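3-oxoacyl-[acyl-carrier-protein] synthase, mitochondrial (Arabidopsis thaliana, PDB 2IX4) catalyses the condensation steps of mitochondrial fatty acid synthesis, lengthening acyl chains on acyl carrier protein by two carbons taken from malonyl-ACP. Local coordinates at residues A[309-320]-A[407-417]; A[110-121]-A[166-175]. All blocks are in the same frame, centred on the assembly; numbering follows the deposited sequence.

Interaction 1. Residues A[309-320]-A[407-417]; sequences LCPNQIDYVNAH and MLVRTAMSNSF. With K (potassium ion), chain D.
Thr-411 OG1 is held twice: it donates to Gln-313 O at 2.6 Å, on a lone pair of that carbonyl, and accepts Asp-315 N at 3.0 Å. The hydroxyl can serve both because it lies between its own backbone N and carbonyl carbon (chi1 50°), while CG2 meets Leu-309 CD1 tip to tip. Asp-315 returns the grip. Its OD2 takes Arg-410 N at 2.7 Å on the anti lone pair, almost straight (171°), whereas OD1 sits over a face of the guanidinium, 3.1 Å from Arg-410 NH1, a salt bridge of charge alone.

From here the strands run parallel. Tyr-316 N, Met-413 N, Asn-318 N and Asn-415 N donate in turn across the gap. Farther along, backbone carbonyls and side-chain oxygens of both segments gather round a potassium ion, bound by Asn-415 O at 2.6 Å, Asn-318 O and OD1, Ser-414 OG and, at longer range, Ala-319 O; Glu-368 completes the shell. Asn-318 ND2 bonds to Tyr-316 OH, which is itself hydrogen-bonded to Ser-351, and this probably steadies the amide.

Beyond the ion lies His-320, a predicted active-site residue close to Cys-179 and His-359. With CG anti to the backbone N (chi1 -179°), the imidazole is carried across to Phe-417, where one face lies over Phe-417 N, and a water in the ring plane links ND1, 2.7 Å away, to Ser-416 OG. Were this residue alanine, the water would probably lose its ring partner and a gap would open beside the Phe-417 peptide.

The pair belongs to the C-terminal half of the thiolase fold: strand 349-351 flanks 316-318, strand 422-429 flanks 411-418, and Ile-314 and Met-413 pack against helix 294-307.

Interaction 2. Residues A[110-121]-A[166-175]; sequences EEEKERTGVSIG and YGFQGPNHAA
Val-118 N bonds to Pro-171 O and Val-118 O receives His-173 N, the parallel pairing that closes a beta-alpha-beta connection in the N-terminal half of this thiolase fold; helix 157-166 leads into the second strand.

The middle of the contact is tight. Gly-117 and Gly-170 bring their CA atoms to 3.9 Å, and a CB on Gly-117 would collide with Pro-171 O, as one on Gly-170 would with the Thr-116 carbonyl carbon. Beside them the Phe-168 ring is sandwiched: Thr-116 CG2 stands 3.5 Å from the ring centroid, only 7° off the normal, in a CH-pi contact, and Tyr-166 CB covers the opposite face. Thr-116 lays this methyl over the ring by holding it anti to the backbone N, with OG1 at chi1 -52°. Val-118 CG2 closes on the edge at Phe-168 CD1.

Toward helix 110-114 the contact becomes more polar and more open to solvent. Lys-113 O, in that helix, accepts Gln-169 N at 2.9 Å and Thr-116 N from opposite faces of its plane. The lysine chain lies extended along the Tyr-166 and Gly-167 carbonyls, with CB 3.3 Å from Gly-167 O. Gln-169 NE2 reaches exposed Glu-110 OE1 at 2.8 Å on the syn side, carboxylate and amide planes 59° apart, while its second N-H goes to Gly-167 O. Lys-294 of the second subunit joins this group, bonding to Gln-169 OE1 and making salt bridges with Glu-110 and Glu-114.

The other end is buried at the dimer interface, where Ala-174 makes backbone bonds to the second subunit. His-173 NE2 is hydrogen-bonded to Asp-188 of that subunit, and ND1 shares a 2.9 Å hydrogen bond with Ser-119 OG.

Overall arrangement
The two contacts are parallel pairings in the two core sheets of the thiolase fold, which are joined by the pairing of strands 3-12 and 272-281. Their centres lie about 29 Å apart, nearest atoms about 11 Å, and they do not touch. Along the chain they come in series: 110-121 with 166-175 is complete before 309-320 and 407-417 begin. Interaction 2 forms part of the dimer interface, while no other subunit touches interaction 1, which carries the potassium site and one predicted catalytic histidine. The chain leaving 166-175 soon reaches Cys-179, whose side chain comes within about 4 Å of that of His-320, so the two halves together supply the predicted active site.

Interaction 1. Residues A[309-320]-A[407-417]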
loop_
_atom_site.group_PDB
_atom_site.type_symbol
_atom_site.label_atom_id
_atom_site.label_comp_id
_atom_site.label_asym_id
_atom_site.label_seq_id
_atom_site.Cartn_x
_atom_site.Cartn_y
_atom_site.Cartn_z
ATOM N N LEU A 309 -7.756 -14.703 24.196
ATOM C CA LEU A 309 -7.149 -16.008 24.448
ATOM C C LEU A 309 -5.797 -15.886 25.137
ATOM O O LEU A 309 -5.072 -14.906 24.936
ATOM C CB LEU A 309 -6.999 -16.799 23.144
ATOM C CG LEU A 309 -8.283 -17.226 22.421
ATOM C CD1 LEU A 309 -7.976 -17.734 21.025
ATOM C CD2 LEU A 309 -9.063 -18.268 23.217
ATOM N N CYS A 310 -5.476 -16.889 25.950
ATOM C CA CYS A 310 -4.177 -16.992 26.607
ATOM C C CYS A 310 -3.180 -17.685 25.672
ATOM O O CYS A 310 -3.593 -18.434 24.779
ATOM C CB CYS A 310 -4.310 -17.773 27.918
ATOM S SG CYS A 310 -5.297 -16.939 29.183
ATOM N N PRO A 311 -1.868 -17.431 25.863
ATOM C CA PRO A 311 -0.842 -18.095 25.053
ATOM C C PRO A 311 -1.011 -19.618 24.987
ATOM O O PRO A 311 -0.858 -20.203 23.910
ATOM C CB PRO A 311 0.458 -17.729 25.775
ATOM C CG PRO A 311 0.169 -16.421 26.399
ATOM C CD PRO A 311 -1.269 -16.488 26.829
ATOM N N ASN A 312 -1.347 -20.238 26.118
ATOM C CA ASN A 312 -1.511 -21.696 26.198
ATOM C C ASN A 312 -2.694 -22.259 25.395
ATOM O O ASN A 312 -2.821 -23.477 25.234
ATOM C CB ASN A 312 -1.571 -22.163 27.663
ATOM C CG ASN A 312 -2.715 -21.528 28.447
ATOM O OD1 ASN A 312 -3.857 -21.477 27.984
ATOM N ND2 ASN A 312 -2.412 -21.057 29.652
ATOM N N GLN A 313 -3.549 -21.367 24.897
ATOM C CA GLN A 313 -4.709 -21.759 24.096
ATOM C C GLN A 313 -4.428 -21.744 22.592
ATOM O O GLN A 313 -5.338 -21.950 21.786
ATOM C CB GLN A 313 -5.917 -20.880 24.430
ATOM C CG GLN A 313 -6.555 -21.193 25.781
ATOM C CD GLN A 313 -7.626 -20.192 26.170
ATOM O OE1 GLN A 313 -7.350 -19.005 26.347
ATOM N NE2 GLN A 313 -8.857 -20.671 26.315
ATOM N N ILE A 314 -3.170 -21.515 22.221
ATOM C CA ILE A 314 -2.772 -21.486 20.812
ATOM C C ILE A 314 -2.165 -22.824 20.398
ATOM O O ILE A 314 -1.149 -23.259 20.940
ATOM C CB ILE A 314 -1.808 -20.303 20.496
ATOM C CG1 ILE A 314 -2.419 -18.961 20.925
ATOM C CG2 ILE A 314 -1.424 -20.280 19.014
ATOM C CD1 ILE A 314 -3.812 -18.664 20.362
ATOM N N ASP A 315 -2.809 -23.470 19.432
ATOM C CA ASP A 315 -2.422 -24.809 19.004
ATOM C C ASP A 315 -1.283 -24.808 17.989
ATOM O O ASP A 315 -0.360 -25.620 18.094
ATOM C CB ASP A 315 -3.633 -25.561 18.439
ATOM C CG ASP A 315 -4.657 -25.906 19.504
ATOM O OD1 ASP A 315 -4.312 -25.918 20.705
ATOM O OD2 ASP A 315 -5.816 -26.177 19.138
ATOM N N TYR A 316 -1.354 -23.903 17.014
ATOM C CA TYR A 316 -0.379 -23.864 15.921
ATOM C C TYR A 316 0.075 -22.446 15.572
ATOM O O TYR A 316 -0.736 -21.528 15.485
ATOM C CB TYR A 316 -0.929 -24.571 14.672
ATOM C CG TYR A 316 -0.048 -24.422 13.446
ATOM C CD1 TYR A 316 1.247 -24.950 13.425
ATOM C CD2 TYR A 316 -0.507 -23.755 12.310
ATOM C CE1 TYR A 316 2.067 -24.809 12.306
ATOM C CE2 TYR A 316 0.303 -23.612 11.182
ATOM C CZ TYR A 316 1.590 -24.142 11.191
ATOM O OH TYR A 316 2.404 -24.007 10.087
ATOM N N VAL A 317 1.381 -22.283 15.387
ATOM C CA VAL A 317 1.948 -21.025 14.916
ATOM C C VAL A 317 2.670 -21.259 13.588
ATOM O O VAL A 317 3.614 -22.046 13.514
ATOM C CB VAL A 317 2.916 -20.393 15.957
ATOM C CG1 VAL A 317 3.664 -19.201 15.363
ATOM C CG2 VAL A 317 2.161 -19.972 17.214
ATOM N N ASN A 318 2.199 -20.599 12.534
ATOM C CA ASN A 318 2.931 -20.568 11.278
ATOM C C ASN A 318 3.896 -19.388 11.323
ATOM O O ASN A 318 3.488 -18.235 11.169
ATOM C CB ASN A 318 1.974 -20.500 10.082
ATOM C CG ASN A 318 2.693 -20.610 8.745
ATOM O OD1 ASN A 318 3.259 -19.632 8.255
ATOM N ND2 ASN A 318 2.656 -21.792 8.142
ATOM N N ALA A 319 5.171 -19.685 11.566
ATOM C CA ALA A 319 6.207 -18.663 11.748
ATOM C C ALA A 319 6.525 -17.930 10.450
ATOM O O ALA A 319 6.292 -18.457 9.356
ATOM C CB ALA A 319 7.473 -19.293 12.323
ATOM N N HIS A 320 7.034 -16.704 10.567
ATOM C CA HIS A 320 7.467 -15.952 9.390
ATOM C C HIS A 320 8.751 -16.536 8.819
ATOM O O HIS A 320 8.932 -16.568 7.599
ATOM C CB HIS A 320 7.647 -14.459 9.705
ATOM C CG HIS A 320 8.056 -13.640 8.518
ATOM N ND1 HIS A 320 7.251 -13.483 7.408
ATOM C CD2 HIS A 320 9.191 -12.946 8.262
ATOM C CE1 HIS A 320 7.871 -12.725 6.522
ATOM N NE2 HIS A 320 9.049 -12.385 7.015
ATOM N N MET A 407 -3.222 -33.326 14.336
ATOM C CA MET A 407 -3.523 -32.791 15.666
ATOM C C MET A 407 -4.769 -31.926 15.584
ATOM O O MET A 407 -5.064 -31.365 14.530
ATOM C CB MET A 407 -2.354 -31.960 16.215
ATOM C CG MET A 407 -1.938 -30.788 15.336
ATOM S SD MET A 407 -0.620 -29.792 16.058
ATOM C CE MET A 407 -1.495 -28.943 17.369
ATOM N N LEU A 408 -5.502 -31.822 16.691
ATOM C CA LEU A 408 -6.585 -30.850 16.783
ATOM C C LEU A 408 -5.989 -29.450 16.772
ATOM O O LEU A 408 -5.163 -29.109 17.626
ATOM C CB LEU A 408 -7.422 -31.059 18.049
ATOM C CG LEU A 408 -8.424 -32.215 18.082
ATOM C CD1 LEU A 408 -9.175 -32.210 19.409
ATOM C CD2 LEU A 408 -9.409 -32.158 16.913
ATOM N N VAL A 409 -6.380 -28.663 15.774
ATOM C CA VAL A 409 -5.982 -27.262 15.691
ATOM C C VAL A 409 -7.241 -26.409 15.804
ATOM O O VAL A 409 -7.982 -26.252 14.833
ATOM C CB VAL A 409 -5.225 -26.932 14.373
ATOM C CG1 VAL A 409 -4.695 -25.500 14.404
ATOM C CG2 VAL A 409 -4.080 -27.906 14.136
ATOM N N ARG A 410 -7.499 -25.886 16.997
ATOM C CA ARG A 410 -8.653 -25.007 17.193
ATOM C C ARG A 410 -8.266 -23.538 17.029
ATOM O O ARG A 410 -9.116 -22.699 16.741
ATOM C CB ARG A 410 -9.353 -25.276 18.531
ATOM C CG ARG A 410 -8.532 -24.986 19.773
ATOM C CD ARG A 410 -8.998 -25.851 20.946
ATOM N NE ARG A 410 -8.280 -25.529 22.179
ATOM C CZ ARG A 410 -7.231 -26.202 22.645
ATOM N NH1 ARG A 410 -6.760 -27.257 21.987
ATOM N NH2 ARG A 410 -6.654 -25.820 23.778
ATOM N N THR A 411 -6.979 -23.246 17.200
ATOM C CA THR A 411 -6.448 -21.897 17.038
ATOM C C THR A 411 -5.134 -21.927 16.253
ATOM O O THR A 411 -4.262 -22.756 16.521
ATOM C CB THR A 411 -6.202 -21.218 18.402
ATOM O OG1 THR A 411 -5.458 -22.101 19.243
ATOM C CG2 THR A 411 -7.520 -20.877 19.087
ATOM N N ALA A 412 -5.005 -21.021 15.286
ATOM C CA ALA A 412 -3.795 -20.913 14.471
ATOM C C ALA A 412 -3.393 -19.455 14.291
ATOM O O ALA A 412 -4.214 -18.625 13.902
ATOM C CB ALA A 412 -3.993 -21.585 13.118
ATOM N N MET A 413 -2.130 -19.155 14.583
ATOM C CA MET A 413 -1.588 -17.804 14.460
ATOM C C MET A 413 -0.525 -17.757 13.362
ATOM O O MET A 413 0.287 -18.674 13.239
ATOM C CB MET A 413 -1.006 -17.343 15.803
ATOM C CG MET A 413 -0.343 -15.968 15.784
ATOM S SD MET A 413 0.376 -15.498 17.374
ATOM C CE MET A 413 -1.074 -14.909 18.241
ATOM N N SER A 414 -0.537 -16.685 12.572
ATOM C CA SER A 414 0.409 -16.515 11.471
ATOM C C SER A 414 1.128 -15.166 11.544
ATOM O O SER A 414 0.491 -14.114 11.510
ATOM C CB SER A 414 -0.313 -16.666 10.126
ATOM O OG SER A 414 0.612 -16.646 9.047
ATOM N N ASN A 415 2.455 -15.215 11.650
ATOM C CA ASN A 415 3.296 -14.017 11.719
ATOM C C ASN A 415 3.811 -13.592 10.343
ATOM O O ASN A 415 4.194 -14.444 9.534
ATOM C CB ASN A 415 4.496 -14.269 12.628
ATOM C CG ASN A 415 4.104 -14.506 14.074
ATOM O OD1 ASN A 415 2.993 -14.184 14.494
ATOM N ND2 ASN A 415 5.030 -15.060 14.849
ATOM N N SER A 416 3.821 -12.287 10.085
ATOM C CA SER A 416 4.417 -11.728 8.868
ATOM C C SER A 416 5.159 -10.437 9.196
ATOM O O SER A 416 4.559 -9.489 9.705
ATOM C CB SER A 416 3.351 -11.452 7.812
ATOM O OG SER A 416 2.582 -12.609 7.549
ATOM N N PHE A 417 6.459 -10.412 8.908
ATOM C CA PHE A 417 7.302 -9.245 9.179
ATOM C C PHE A 417 7.915 -8.701 7.887
ATOM O O PHE A 417 8.261 -9.467 6.989
ATOM C CB PHE A 417 8.416 -9.595 10.180
ATOM C CG PHE A 417 7.969 -10.470 11.331
ATOM C CD1 PHE A 417 6.843 -10.149 12.094
ATOM C CD2 PHE A 417 8.695 -11.608 11.668
ATOM C CE1 PHE A 417 6.445 -10.955 13.159
ATOM C CE2 PHE A 417 8.306 -12.417 12.732
ATOM C CZ PHE A 417 7.180 -12.092 13.476
HETATM K K K D . 3.549 -16.825 8.653
HETATM O O HOH W 1 4.907 -14.005 6.139
#

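Interaction 2. Residues A[110-121]-A[166-175]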
loop_
_atom_site.group_PDB
_atom_site.type_symbol
_atom_site.label_atom_id
_atom_site.label_comp_id
_atom_site.label_asym_id
_atom_site.label_seq_id
_atom_site.Cartn_x
_atom_site.Cartn_y
_atom_site.Cartn_z
ATOM N N GLU A 110 -27.170 -5.469 -7.175
ATOM C CA GLU A 110 -26.350 -4.288 -6.887
ATOM C C GLU A 110 -26.169 -4.062 -5.389
ATOM O O GLU A 110 -25.109 -3.615 -4.953
ATOM C CB GLU A 110 -26.923 -3.032 -7.558
ATOM C CG GLU A 110 -26.678 -2.942 -9.072
ATOM C CD GLU A 110 -25.208 -2.772 -9.444
ATOM O OE1 GLU A 110 -24.461 -2.090 -8.706
ATOM O OE2 GLU A 110 -24.795 -3.323 -10.487
ATOM N N GLU A 111 -27.201 -4.388 -4.613
ATOM C CA GLU A 111 -27.156 -4.266 -3.153
ATOM C C GLU A 111 -25.998 -5.052 -2.521
ATOM O O GLU A 111 -25.271 -4.518 -1.676
ATOM C CB GLU A 111 -28.497 -4.687 -2.542
ATOM C CG GLU A 111 -28.556 -4.588 -1.023
ATOM C CD GLU A 111 -29.975 -4.639 -0.492
ATOM O OE1 GLU A 111 -30.469 -3.590 -0.030
ATOM O OE2 GLU A 111 -30.603 -5.719 -0.546
ATOM N N GLU A 112 -25.844 -6.306 -2.945
ATOM C CA GLU A 112 -24.798 -7.200 -2.448
ATOM C C GLU A 112 -23.427 -6.804 -2.998
ATOM O O GLU A 112 -22.429 -6.836 -2.275
ATOM C CB GLU A 112 -25.116 -8.659 -2.813
ATOM C CG GLU A 112 -26.452 -9.181 -2.273
ATOM C CD GLU A 112 -26.774 -10.607 -2.718
ATOM O OE1 GLU A 112 -27.368 -11.356 -1.912
ATOM O OE2 GLU A 112 -26.451 -10.982 -3.866
ATOM N N LYS A 113 -23.397 -6.428 -4.276
ATOM C CA LYS A 113 -22.175 -5.974 -4.961
ATOM C C LYS A 113 -21.581 -4.739 -4.286
ATOM O O LYS A 113 -20.367 -4.635 -4.111
ATOM C CB LYS A 113 -22.482 -5.634 -6.419
ATOM C CG LYS A 113 -22.612 -6.818 -7.361
ATOM C CD LYS A 113 -22.838 -6.309 -8.778
ATOM C CE LYS A 113 -22.788 -7.421 -9.804
ATOM N NZ LYS A 113 -22.871 -6.871 -11.187
ATOM N N GLU A 114 -22.459 -3.810 -3.913
ATOM C CA GLU A 114 -22.071 -2.580 -3.220
ATOM C C GLU A 114 -21.568 -2.839 -1.803
ATOM O O GLU A 114 -20.826 -2.025 -1.245
ATOM C CB GLU A 114 -23.247 -1.601 -3.181
ATOM C CG GLU A 114 -23.545 -0.924 -4.512
ATOM C CD GLU A 114 -24.825 -0.103 -4.484
ATOM O OE1 GLU A 114 -25.321 0.224 -3.383
ATOM O OE2 GLU A 114 -25.341 0.216 -5.575
ATOM N N ARG A 115 -21.972 -3.969 -1.226
ATOM C CA ARG A 115 -21.529 -4.355 0.119
ATOM C C ARG A 115 -20.305 -5.276 0.112
ATOM O O ARG A 115 -19.860 -5.733 1.167
ATOM C CB ARG A 115 -22.684 -4.980 0.918
ATOM C CG ARG A 115 -23.762 -3.982 1.355
ATOM C CD ARG A 115 -23.188 -2.875 2.251
ATOM N NE ARG A 115 -22.859 -3.349 3.594
ATOM C CZ ARG A 115 -22.187 -2.646 4.504
ATOM N NH1 ARG A 115 -21.749 -1.427 4.224
ATOM N NH2 ARG A 115 -21.945 -3.166 5.700
ATOM N N THR A 116 -19.763 -5.531 -1.079
ATOM C CA THR A 116 -18.560 -6.350 -1.246
ATOM C C THR A 116 -17.377 -5.496 -1.692
ATOM O O THR A 116 -17.446 -4.814 -2.712
ATOM C CB THR A 116 -18.784 -7.475 -2.279
ATOM O OG1 THR A 116 -19.969 -8.207 -1.939
ATOM C CG2 THR A 116 -17.584 -8.432 -2.320
ATOM N N GLY A 117 -16.291 -5.544 -0.929
ATOM C CA GLY A 117 -15.075 -4.820 -1.282
ATOM C C GLY A 117 -13.895 -5.727 -1.591
ATOM O O GLY A 117 -14.002 -6.959 -1.545
ATOM N N VAL A 118 -12.762 -5.109 -1.912
ATOM C CA VAL A 118 -11.544 -5.837 -2.266
ATOM C C VAL A 118 -10.343 -5.169 -1.603
ATOM O O VAL A 118 -10.210 -3.943 -1.645
ATOM C CB VAL A 118 -11.332 -5.887 -3.802
ATOM C CG1 VAL A 118 -10.176 -6.815 -4.163
ATOM C CG2 VAL A 118 -12.605 -6.345 -4.519
ATOM N N SER A 119 -9.486 -5.982 -0.985
ATOM C CA SER A 119 -8.231 -5.514 -0.390
ATOM C C SER A 119 -7.104 -6.512 -0.670
ATOM O O SER A 119 -6.784 -7.364 0.164
ATOM C CB SER A 119 -8.387 -5.278 1.113
ATOM O OG SER A 119 -7.221 -4.665 1.654
ATOM N N ILE A 120 -6.516 -6.405 -1.858
ATOM C CA ILE A 120 -5.424 -7.284 -2.272
ATOM C C ILE A 120 -4.224 -6.421 -2.632
ATOM O O ILE A 120 -4.239 -5.708 -3.637
ATOM C CB ILE A 120 -5.823 -8.176 -3.480
ATOM C CG1 ILE A 120 -7.061 -9.018 -3.152
ATOM C CG2 ILE A 120 -4.649 -9.079 -3.907
ATOM C CD1 ILE A 120 -7.715 -9.664 -4.366
ATOM N N GLY A 121 -3.190 -6.474 -1.800
ATOM C CA GLY A 121 -2.000 -5.669 -2.022
ATOM C C GLY A 121 -0.874 -6.428 -2.694
ATOM O O GLY A 121 -0.812 -7.655 -2.639
ATOM N N TYR A 166 -15.956 -8.413 -11.047
ATOM C CA TYR A 166 -17.146 -8.914 -10.357
ATOM C C TYR A 166 -18.162 -7.823 -10.002
ATOM O O TYR A 166 -19.252 -8.121 -9.512
ATOM C CB TYR A 166 -16.731 -9.713 -9.119
ATOM C CG TYR A 166 -15.739 -10.809 -9.430
ATOM C CD1 TYR A 166 -14.378 -10.632 -9.191
ATOM C CD2 TYR A 166 -16.159 -12.013 -9.996
ATOM C CE1 TYR A 166 -13.459 -11.630 -9.488
ATOM C CE2 TYR A 166 -15.249 -13.018 -10.297
ATOM C CZ TYR A 166 -13.904 -12.818 -10.042
ATOM O OH TYR A 166 -13.002 -13.808 -10.343
ATOM N N GLY A 167 -17.804 -6.569 -10.267
ATOM C CA GLY A 167 -18.686 -5.438 -9.997
ATOM C C GLY A 167 -18.746 -5.094 -8.522
ATOM O O GLY A 167 -19.769 -4.619 -8.035
ATOM N N PHE A 168 -17.645 -5.331 -7.816
ATOM C CA PHE A 168 -17.592 -5.105 -6.374
ATOM C C PHE A 168 -17.349 -3.632 -6.064
ATOM O O PHE A 168 -16.299 -3.081 -6.415
ATOM C CB PHE A 168 -16.528 -5.998 -5.715
ATOM C CG PHE A 168 -16.853 -7.475 -5.747
ATOM C CD1 PHE A 168 -15.837 -8.419 -5.646
ATOM C CD2 PHE A 168 -18.170 -7.923 -5.882
ATOM C CE1 PHE A 168 -16.120 -9.786 -5.667
ATOM C CE2 PHE A 168 -18.466 -9.288 -5.909
ATOM C CZ PHE A 168 -17.437 -10.221 -5.800
ATOM N N GLN A 169 -18.321 -3.004 -5.402
ATOM C CA GLN A 169 -18.317 -1.554 -5.198
ATOM C C GLN A 169 -18.187 -1.133 -3.731
ATOM O O GLN A 169 -18.406 0.033 -3.388
ATOM C CB GLN A 169 -19.555 -0.921 -5.840
ATOM C CG GLN A 169 -19.635 -1.132 -7.346
ATOM C CD GLN A 169 -21.040 -0.969 -7.884
ATOM O OE1 GLN A 169 -21.569 0.137 -7.937
ATOM N NE2 GLN A 169 -21.648 -2.074 -8.298
ATOM N N GLY A 170 -17.825 -2.086 -2.875
ATOM C CA GLY A 170 -17.443 -1.785 -1.501
ATOM C C GLY A 170 -16.047 -1.191 -1.486
ATOM O O GLY A 170 -15.510 -0.852 -2.545
ATOM N N PRO A 171 -15.439 -1.064 -0.292
ATOM C CA PRO A 171 -14.085 -0.508 -0.199
ATOM C C PRO A 171 -13.110 -1.154 -1.190
ATOM O O PRO A 171 -12.995 -2.381 -1.243
ATOM C CB PRO A 171 -13.676 -0.820 1.243
ATOM C CG PRO A 171 -14.955 -0.880 1.993
ATOM C CD PRO A 171 -15.980 -1.428 1.031
ATOM N N ASN A 172 -12.448 -0.313 -1.985
ATOM C CA ASN A 172 -11.420 -0.731 -2.933
ATOM C C ASN A 172 -10.090 -0.275 -2.342
ATOM O O ASN A 172 -9.772 0.915 -2.353
ATOM C CB ASN A 172 -11.688 -0.089 -4.305
ATOM C CG ASN A 172 -10.667 -0.481 -5.375
ATOM O OD1 ASN A 172 -9.554 -0.912 -5.080
ATOM N ND2 ASN A 172 -11.049 -0.304 -6.635
ATOM N N HIS A 173 -9.323 -1.235 -1.830
ATOM C CA HIS A 173 -8.239 -0.954 -0.890
ATOM C C HIS A 173 -6.996 -1.804 -1.172
ATOM O O HIS A 173 -7.059 -2.822 -1.867
ATOM C CB HIS A 173 -8.761 -1.205 0.534
ATOM C CG HIS A 173 -7.788 -0.868 1.624
ATOM N ND1 HIS A 173 -7.083 -1.831 2.314
ATOM C CD2 HIS A 173 -7.431 0.319 2.166
ATOM C CE1 HIS A 173 -6.321 -1.250 3.225
ATOM N NE2 HIS A 173 -6.513 0.054 3.155
ATOM N N ALA A 174 -5.859 -1.359 -0.652
ATOM C CA ALA A 174 -4.662 -2.178 -0.611
ATOM C C ALA A 174 -3.787 -1.668 0.510
ATOM O O ALA A 174 -3.557 -0.464 0.626
ATOM C CB ALA A 174 -3.918 -2.133 -1.939
ATOM N N ALA A 175 -3.338 -2.586 1.357
ATOM C CA ALA A 175 -2.299 -2.282 2.326
ATOM C C ALA A 175 -0.997 -2.783 1.729
ATOM O O ALA A 175 -0.945 -3.891 1.200
ATOM C CB ALA A 175 -2.582 -2.963 3.647
#